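Local coordinates for protein KLLA0E08119p (Kluyveromyces lactis, PDB 3VA7) that probably carboxylates urea with ATP, bicarbonate and biotin, as the urea carboxylase part of a longer enzyme, with biotin carboxylase, carboxyltransferase and biotin-carrier domains, at residues V60-D63 / P64-Y67; I1089-D1092 / N1093-K1097. All coordinates share one frame; numbering follows the deposited sequence.

Contact 1. Residues V60-D63 / P64-Y67; sequences VYSD and PDKY
Two first torsions set up this turn. Tyr61 has CG between its own backbone N and carbonyl carbon (chi1 53°), which swings the ring over the chain that follows, and Ser62 does the same with OG (chi1 63°), bringing the hydroxyl back over the bend. The tyrosine ring lies obliquely against Lys66, with CD1 3.4 Å from Lys66 CA and CE1 3.5 Å from Lys66 CB. Nearer the backbone, Tyr61 CB meets Asp65 CB at 4.0 Å, so the aromatic residue leans on carbon atoms of two successive residues. An alanine in place of Tyr61 would probably leave the backbone and CB of Lys66 without this flat neighbour and open a gap beside the turn. The bend itself is a type I beta turn with Pro64 and Asp65 at its corners, closed by Lys66 N donating to Asp63 O at 3.2 Å. The N-H points almost straight at the oxygen (168°) but comes in above the carbonyl plane. Ser62 adds a weaker tie: its OG accepts from Asp65 N at 3.3 Å, while Pro64 CD packs 3.4 Å from OG. The same OG also lies 3.3 Å from Asp65 OD2, a weak and unsettled bond; the stronger partner of the serine hydroxyl is Tyr409. Asp65 OD2 forms a salt bridge with Arg39 and takes a hydrogen bond from Tyr89. All this sits in the biotin carboxylase N-terminal domain, where strand 56-61 of the parallel sheet gives way to the loop before helix 69-73. With Arg39 and Tyr89 on its carboxylate, Asp65 is likely to stay ionised despite its burial, tying the turn to both while Tyr61 packs against its CB.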
loop_
_atom_site.group_PDB
_atom_site.type_symbol
_atom_site.label_atom_id
_atom_site.label_comp_id
_atom_site.label_asym_id
_atom_site.label_seq_id
_atom_site.Cartn_x
_atom_site.Cartn_y
_atom_site.Cartn_z
ATOM N N VAL A 60 1.961 13.390 26.824
ATOM C CA VAL A 60 3.262 12.761 26.933
ATOM C C VAL A 60 3.324 11.550 25.989
ATOM O O VAL A 60 2.358 10.834 25.848
ATOM C CB VAL A 60 3.575 12.322 28.381
ATOM C CG1 VAL A 60 3.835 13.581 29.278
ATOM C CG2 VAL A 60 2.457 11.405 28.954
ATOM N N TYR A 61 4.456 11.305 25.345
ATOM C CA TYR A 61 4.529 10.198 24.430
ATOM C C TYR A 61 5.859 9.483 24.430
ATOM O O TYR A 61 6.912 10.090 24.611
ATOM C CB TYR A 61 4.231 10.671 23.022
ATOM C CG TYR A 61 5.077 11.837 22.579
ATOM C CD1 TYR A 61 6.165 11.643 21.714
ATOM C CD2 TYR A 61 4.793 13.148 23.003
ATOM C CE1 TYR A 61 6.932 12.694 21.293
ATOM C CE2 TYR A 61 5.578 14.204 22.584
ATOM C CZ TYR A 61 6.652 13.955 21.733
ATOM O OH TYR A 61 7.452 14.982 21.304
ATOM N N SER A 62 5.794 8.172 24.218
ATOM C CA SER A 62 6.957 7.376 23.880
ATOM C C SER A 62 7.407 7.694 22.466
ATOM O O SER A 62 6.797 8.537 21.782
ATOM C CB SER A 62 6.544 5.933 23.894
ATOM O OG SER A 62 5.568 5.727 22.912
ATOM N N ASP A 63 8.410 6.968 21.978
ATOM C CA ASP A 63 8.844 7.200 20.613
ATOM C C ASP A 63 7.934 6.629 19.525
ATOM O O ASP A 63 7.647 7.339 18.546
ATOM C CB ASP A 63 10.331 6.888 20.414
ATOM C CG ASP A 63 11.244 7.917 21.128
ATOM O OD1 ASP A 63 10.740 8.905 21.737
ATOM O OD2 ASP A 63 12.476 7.719 21.112
ATOM N N PRO A 64 7.435 5.392 19.686
ATOM C CA PRO A 64 6.447 4.969 18.673
ATOM C C PRO A 64 5.163 5.850 18.642
ATOM O O PRO A 64 4.475 5.927 17.589
ATOM C CB PRO A 64 6.102 3.521 19.061
ATOM C CG PRO A 64 7.122 3.126 20.150
ATOM C CD PRO A 64 7.726 4.361 20.704
ATOM N N ASP A 65 4.844 6.529 19.760
ATOM C CA ASP A 65 3.641 7.384 19.787
ATOM C C ASP A 65 3.844 8.804 19.329
ATOM O O ASP A 65 2.902 9.591 19.366
ATOM C CB ASP A 65 2.977 7.397 21.166
ATOM C CG ASP A 65 2.326 6.080 21.495
ATOM O OD1 ASP A 65 1.843 5.411 20.554
ATOM O OD2 ASP A 65 2.299 5.710 22.677
ATOM N N LYS A 66 5.040 9.156 18.882
ATOM C CA LYS A 66 5.266 10.551 18.581
ATOM C C LYS A 66 4.294 11.108 17.527
ATOM O O LYS A 66 4.084 12.319 17.432
ATOM C CB LYS A 66 6.749 10.854 18.295
ATOM C CG LYS A 66 7.362 10.346 16.996
ATOM C CD LYS A 66 8.604 11.241 16.636
ATOM C CE LYS A 66 9.875 10.470 16.089
ATOM N NZ LYS A 66 9.601 9.202 15.282
ATOM N N TYR A 67 3.663 10.211 16.778
ATOM C CA TYR A 67 2.716 10.633 15.756
ATOM C C TYR A 67 1.235 10.387 16.135
ATOM O O TYR A 67 0.341 10.461 15.283
ATOM C CB TYR A 67 3.047 9.993 14.401
ATOM C CG TYR A 67 4.459 10.278 13.852
ATOM C CD1 TYR A 67 4.904 11.605 13.670
ATOM C CD2 TYR A 67 5.341 9.212 13.485
ATOM C CE1 TYR A 67 6.154 11.876 13.155
ATOM C CE2 TYR A 67 6.603 9.480 12.979
ATOM C CZ TYR A 67 6.990 10.822 12.814
ATOM O OH TYR A 67 8.195 11.145 12.314
#

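Contact 2. Residues I1089-D1092 / N1093-K1097; sequences IIED and NDNGK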
loop_
_atom_site.group_PDB
_atom_site.type_symbol
_atom_site.label_atom_id
_atom_site.label_comp_id
_atom_site.label_asym_id
_atom_site.label_seq_id
_atom_site.Cartn_x
_atom_site.Cartn_y
_atom_site.Cartn_z
ATOM N N ILE A 1089 12.824 13.999 7.892
ATOM C CA ILE A 1089 11.808 14.472 7.019
ATOM C C ILE A 1089 10.996 13.321 6.397
ATOM O O ILE A 1089 9.789 13.404 6.353
ATOM C CB ILE A 1089 12.387 15.414 5.909
ATOM C CG1 ILE A 1089 12.821 16.766 6.515
ATOM C CG2 ILE A 1089 11.329 15.660 4.784
ATOM C CD1 ILE A 1089 13.954 17.472 5.709
ATOM N N ILE A 1090 11.666 12.256 5.959
ATOM C CA ILE A 1090 10.979 11.131 5.305
ATOM C C ILE A 1090 9.957 10.490 6.265
ATOM O O ILE A 1090 8.781 10.345 5.902
ATOM C CB ILE A 1090 11.978 10.090 4.718
ATOM C CG1 ILE A 1090 12.605 10.626 3.447
ATOM C CG2 ILE A 1090 11.357 8.712 4.518
ATOM C CD1 ILE A 1090 13.798 9.712 2.928
ATOM N N GLU A 1091 10.397 10.137 7.473
ATOM C CA GLU A 1091 9.501 9.602 8.503
ATOM C C GLU A 1091 8.390 10.585 8.840
ATOM O O GLU A 1091 7.218 10.216 8.860
ATOM C CB GLU A 1091 10.255 9.196 9.764
ATOM C CG GLU A 1091 9.613 7.991 10.483
ATOM C CD GLU A 1091 10.132 7.773 11.943
ATOM O OE1 GLU A 1091 11.135 8.452 12.354
ATOM O OE2 GLU A 1091 9.513 6.919 12.678
ATOM N N ASP A 1092 8.740 11.836 9.035
ATOM C CA ASP A 1092 7.729 12.826 9.337
ATOM C C ASP A 1092 6.651 12.919 8.220
ATOM O O ASP A 1092 5.464 13.037 8.505
ATOM C CB ASP A 1092 8.365 14.199 9.576
ATOM C CG ASP A 1092 9.008 14.352 10.977
ATOM O OD1 ASP A 1092 8.831 13.492 11.873
ATOM O OD2 ASP A 1092 9.692 15.397 11.186
ATOM N N ASN A 1093 7.073 12.878 6.961
ATOM C CA ASN A 1093 6.195 13.057 5.845
ATOM C C ASN A 1093 5.299 11.820 5.619
ATOM O O ASN A 1093 4.156 11.967 5.164
ATOM C CB ASN A 1093 6.993 13.402 4.600
ATOM C CG ASN A 1093 6.123 13.500 3.338
ATOM O OD1 ASN A 1093 5.296 14.441 3.222
ATOM N ND2 ASN A 1093 6.295 12.543 2.392
ATOM N N ASP A 1094 5.804 10.630 5.963
ATOM C CA ASP A 1094 5.023 9.402 5.869
ATOM C C ASP A 1094 3.911 9.384 6.860
ATOM O O ASP A 1094 3.032 8.517 6.733
ATOM C CB ASP A 1094 5.849 8.118 6.114
ATOM C CG ASP A 1094 6.695 7.708 4.899
ATOM O OD1 ASP A 1094 6.469 8.207 3.767
ATOM O OD2 ASP A 1094 7.607 6.878 5.079
ATOM N N ASN A 1095 3.991 10.255 7.881
ATOM C CA ASN A 1095 2.976 10.314 8.947
ATOM C C ASN A 1095 2.242 11.629 8.910
ATOM O O ASN A 1095 1.550 11.992 9.879
ATOM C CB ASN A 1095 3.568 10.040 10.329
ATOM C CG ASN A 1095 4.182 8.631 10.426
ATOM O OD1 ASN A 1095 5.383 8.436 10.108
ATOM N ND2 ASN A 1095 3.355 7.626 10.808
ATOM N N GLY A 1096 2.423 12.351 7.799
ATOM C CA GLY A 1096 1.759 13.613 7.584
ATOM C C GLY A 1096 2.141 14.776 8.487
ATOM O O GLY A 1096 1.425 15.781 8.531
ATOM N N LYS A 1097 3.295 14.671 9.143
ATOM C CA LYS A 1097 3.840 15.729 9.985
ATOM C C LYS A 1097 4.940 16.567 9.326
ATOM O O LYS A 1097 5.692 17.245 10.012
ATOM C CB LYS A 1097 4.402 15.096 11.238
ATOM C CG LYS A 1097 3.330 14.432 12.077
ATOM C CD LYS A 1097 2.153 15.389 12.287
ATOM C CE LYS A 1097 0.875 14.638 12.688
ATOM N NZ LYS A 1097 0.922 14.318 14.145
HETATM O O HOH W 1 8.209 10.312 3.205
#
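Ile1089 O accepts from Asn1093 N at 2.8 Å, an ordinary helical bond in the last turns of helix 1083-1094, and Asn1093 CB sits against the same oxygen. One residue on, Ile1090 O takes Asp1094 N at 3.0 Å and also a proton from a water 2.8 Å away. That water gives its other proton to Asp1094 OD1 and accepts from Asn1093 ND2 at 3.0 Å. Asn1093 has CG anti to its backbone N (chi1 176°), and its amide thereby reaches the water; Asp1094 OD1 also forms a salt bridge with Arg1022. Glu1091 O takes a weak bond from Asn1095 N. Asp1092 then closes the helix. Its O accepts Lys1097 N at 2.8 Å and Asn1095 N at 3.2 Å, the two donors coming from opposite faces of the carbonyl plane. Gly1096, with a positive phi of 67°, is the C-prime residue of a Schellman motif, completed by Gly1096 N donating to Asn1093 O. The helix follows strand 1075-1081, whose sheet takes in strands of carboxyltransferase subdomains C and D. Asp1092 O is thus satisfied by the turn that ends the helix, Ile1090 O gains a water besides its helical donor, and the carboxylate of Asp1094 links that water to a cationic partner, Arg1022.

Contact 1, partly buried at the end of a strand in the biotin carboxylase N-terminal domain, and contact 2, at the surface where a helix stops, hold different elements far apart in sequence, yet they touch, joining the biotin carboxylase region to the helix after strand 1075-1081. Tyr67 OH makes a probable hydrogen bond to Asp1092 OD1, its ring packs against Asn1095, and Lys66 and Glu1091 form a weak, long ion pair. Their chemistry follows their place: contact 1 pairs ring packing with a carboxylate satisfied by protein groups, whereas contact 2 relies on main-chain bonds and a bridging water.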